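Local coordinates for uncharacterized protein Atu2129 (Agrobacterium tumefaciens, PDB 3DNH) that is of unknown function but belongs to the CREG-like, FMN-binding split-barrel family and may therefore bind a flavin or a related cofactor, at residues R30-V35 with A170-D175. Numbering follows the deposited sequence.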
loop_
_atom_site.group_PDB
_atom_site.type_symbol
_atom_site.label_atom_id
_atom_site.label_comp_id
_atom_site.label_asym_id
_atom_site.label_seq_id
_atom_site.Cartn_x
_atom_site.Cartn_y
_atom_site.Cartn_z
ATOM N N ARG A 30 5.508 -19.216 7.437
ATOM C CA ARG A 30 4.107 -19.474 7.137
ATOM C C ARG A 30 3.284 -18.178 7.012
ATOM O O ARG A 30 2.589 -17.973 6.010
ATOM C CB ARG A 30 3.532 -20.455 8.178
ATOM C CG ARG A 30 2.026 -20.531 8.173
ATOM C CD ARG A 30 1.396 -20.872 6.795
ATOM N NE ARG A 30 0.312 -21.818 7.057
ATOM C CZ ARG A 30 -0.932 -21.489 7.384
ATOM N NH1 ARG A 30 -1.318 -20.219 7.418
ATOM N NH2 ARG A 30 -1.798 -22.444 7.627
ATOM N N VAL A 31 3.405 -17.273 7.981
ATOM C CA VAL A 31 2.757 -15.958 7.866
ATOM C C VAL A 31 3.190 -15.232 6.580
ATOM O O VAL A 31 2.368 -14.631 5.870
ATOM C CB VAL A 31 3.054 -15.060 9.117
ATOM C CG1 VAL A 31 2.623 -13.629 8.873
ATOM C CG2 VAL A 31 2.360 -15.599 10.352
ATOM N N ALA A 32 4.494 -15.284 6.283
ATOM C CA ALA A 32 5.037 -14.722 5.050
ATOM C C ALA A 32 4.444 -15.310 3.770
ATOM O O ALA A 32 4.085 -14.568 2.872
ATOM C CB ALA A 32 6.585 -14.864 5.028
ATOM N N ARG A 33 4.353 -16.632 3.691
ATOM C CA ARG A 33 3.844 -17.312 2.504
ATOM C C ARG A 33 2.360 -17.033 2.335
ATOM O O ARG A 33 1.863 -16.956 1.216
ATOM C CB ARG A 33 4.163 -18.818 2.544
ATOM C CG ARG A 33 5.612 -19.090 2.129
ATOM C CD ARG A 33 5.949 -20.584 2.107
ATOM N NE ARG A 33 5.432 -21.196 0.883
ATOM C CZ ARG A 33 5.210 -22.489 0.768
ATOM N NH1 ARG A 33 5.505 -23.268 1.795
ATOM N NH2 ARG A 33 4.726 -22.998 -0.370
ATOM N N ASP A 34 1.670 -16.832 3.445
ATOM C CA ASP A 34 0.253 -16.479 3.406
ATOM C C ASP A 34 0.052 -15.082 2.880
ATOM O O ASP A 34 -0.803 -14.866 2.031
ATOM C CB ASP A 34 -0.396 -16.602 4.783
ATOM C CG ASP A 34 -1.868 -16.943 4.692
ATOM O OD1 ASP A 34 -2.220 -17.906 3.958
ATOM O OD2 ASP A 34 -2.675 -16.265 5.371
ATOM N N VAL A 35 0.858 -14.135 3.349
ATOM C CA VAL A 35 0.811 -12.753 2.810
ATOM C C VAL A 35 1.174 -12.753 1.341
ATOM O O VAL A 35 0.599 -11.993 0.524
ATOM C CB VAL A 35 1.796 -11.805 3.561
ATOM C CG1 VAL A 35 1.795 -10.409 2.935
ATOM C CG2 VAL A 35 1.414 -11.710 5.038
ATOM N N ALA A 170 14.344 -18.650 -0.652
ATOM C CA ALA A 170 14.001 -20.067 -0.803
ATOM C C ALA A 170 12.834 -20.487 0.073
ATOM O O ALA A 170 12.045 -21.347 -0.324
ATOM C CB ALA A 170 15.234 -20.966 -0.484
ATOM N N ASP A 171 12.742 -19.896 1.270
ATOM C CA ASP A 171 11.664 -20.210 2.217
ATOM C C ASP A 171 10.303 -19.836 1.648
ATOM O O ASP A 171 9.293 -20.428 1.985
ATOM C CB ASP A 171 11.831 -19.441 3.529
ATOM C CG ASP A 171 12.825 -20.080 4.479
ATOM O OD1 ASP A 171 13.161 -21.282 4.345
ATOM O OD2 ASP A 171 13.288 -19.344 5.374
ATOM N N LEU A 172 10.275 -18.816 0.802
ATOM C CA LEU A 172 9.010 -18.369 0.266
ATOM C C LEU A 172 8.565 -19.164 -0.944
ATOM O O LEU A 172 7.361 -19.204 -1.241
ATOM C CB LEU A 172 9.045 -16.884 -0.091
ATOM C CG LEU A 172 9.369 -15.904 1.014
ATOM C CD1 LEU A 172 9.011 -14.526 0.465
ATOM C CD2 LEU A 172 8.572 -16.212 2.261
ATOM N N ARG A 173 9.507 -19.749 -1.676
ATOM C CA ARG A 173 9.163 -20.448 -2.920
ATOM C C ARG A 173 8.449 -21.750 -2.718
ATOM O O ARG A 173 8.720 -22.453 -1.749
ATOM C CB ARG A 173 10.398 -20.735 -3.759
ATOM C CG ARG A 173 10.612 -19.700 -4.866
ATOM C CD ARG A 173 11.705 -20.200 -5.828
ATOM N NE ARG A 173 12.744 -20.967 -5.131
ATOM C CZ ARG A 173 13.821 -20.446 -4.540
ATOM N NH1 ARG A 173 14.046 -19.127 -4.550
ATOM N NH2 ARG A 173 14.684 -21.259 -3.932
ATOM N N THR A 174 7.560 -22.100 -3.653
ATOM C CA THR A 174 7.001 -23.451 -3.648
ATOM C C THR A 174 7.776 -24.406 -4.537
ATOM O O THR A 174 7.895 -24.184 -5.729
ATOM C CB THR A 174 5.528 -23.441 -4.096
ATOM O OG1 THR A 174 4.817 -22.535 -3.258
ATOM C CG2 THR A 174 4.935 -24.838 -3.998
ATOM N N ASP A 175 8.259 -25.505 -3.964
ATOM C CA ASP A 175 9.066 -26.445 -4.713
ATOM C C ASP A 175 8.193 -27.338 -5.606
ATOM O O ASP A 175 7.341 -28.086 -5.116
ATOM C CB ASP A 175 9.898 -27.268 -3.737
ATOM C CG ASP A 175 10.934 -28.142 -4.424
ATOM O OD1 ASP A 175 11.008 -28.167 -5.679
ATOM O OD2 ASP A 175 11.696 -28.800 -3.683
HETATM O O HOH W 1 5.063 -20.048 -1.953
#
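Arg33 and Leu172 mark the nearest approach of the two backbones, their CA atoms 5.7 Å apart, where the helix carrying residues 30-35 passes the short helical turn and extended exit of 170-175. The contact has an apolar and a polar part. In the first, Ala32 CB meets Leu172 CD2 at 3.7 Å, and both residues are buried: Leu107 of strand 106-115 touches Ala32, and Leu109 of the same strand touches Leu172. In the second, the side chain of Arg33 runs past the carbonyl oxygens at the end of the turn, its CD 3.3 Å from Asp171 O. The bend at chi3 (79°), about the CG-CD bond, carries the guanidinium to Thr174, and the two side chains cross at about a right angle. There NH2 donates to Thr174 OG1 over 2.9 Å; the N-H...O angle of 134° shows the bond is bent, and OG1 lies tilted 21° out of the guanidinium plane. NH2 also forms a salt bridge with Asp222, whose charge is probably the stronger hold on this end. One water, lying in the guanidinium plane, accepts from Arg33 NE at 3.1 Å, donates to Leu172 O and bonds Thr174 OG1 at 2.8 Å. The hydroxyl is thus gripped by both NH2 and water; with NH1 hydrogen-bonded elsewhere, all three guanidinium nitrogens are engaged, which should limit its rotation. The arrangement is packing of helix 28-38 against the segment after the barrel strands: an arginine and a bridging water join the two beside the closed antiparallel barrel of the FMN-binding split-barrel fold.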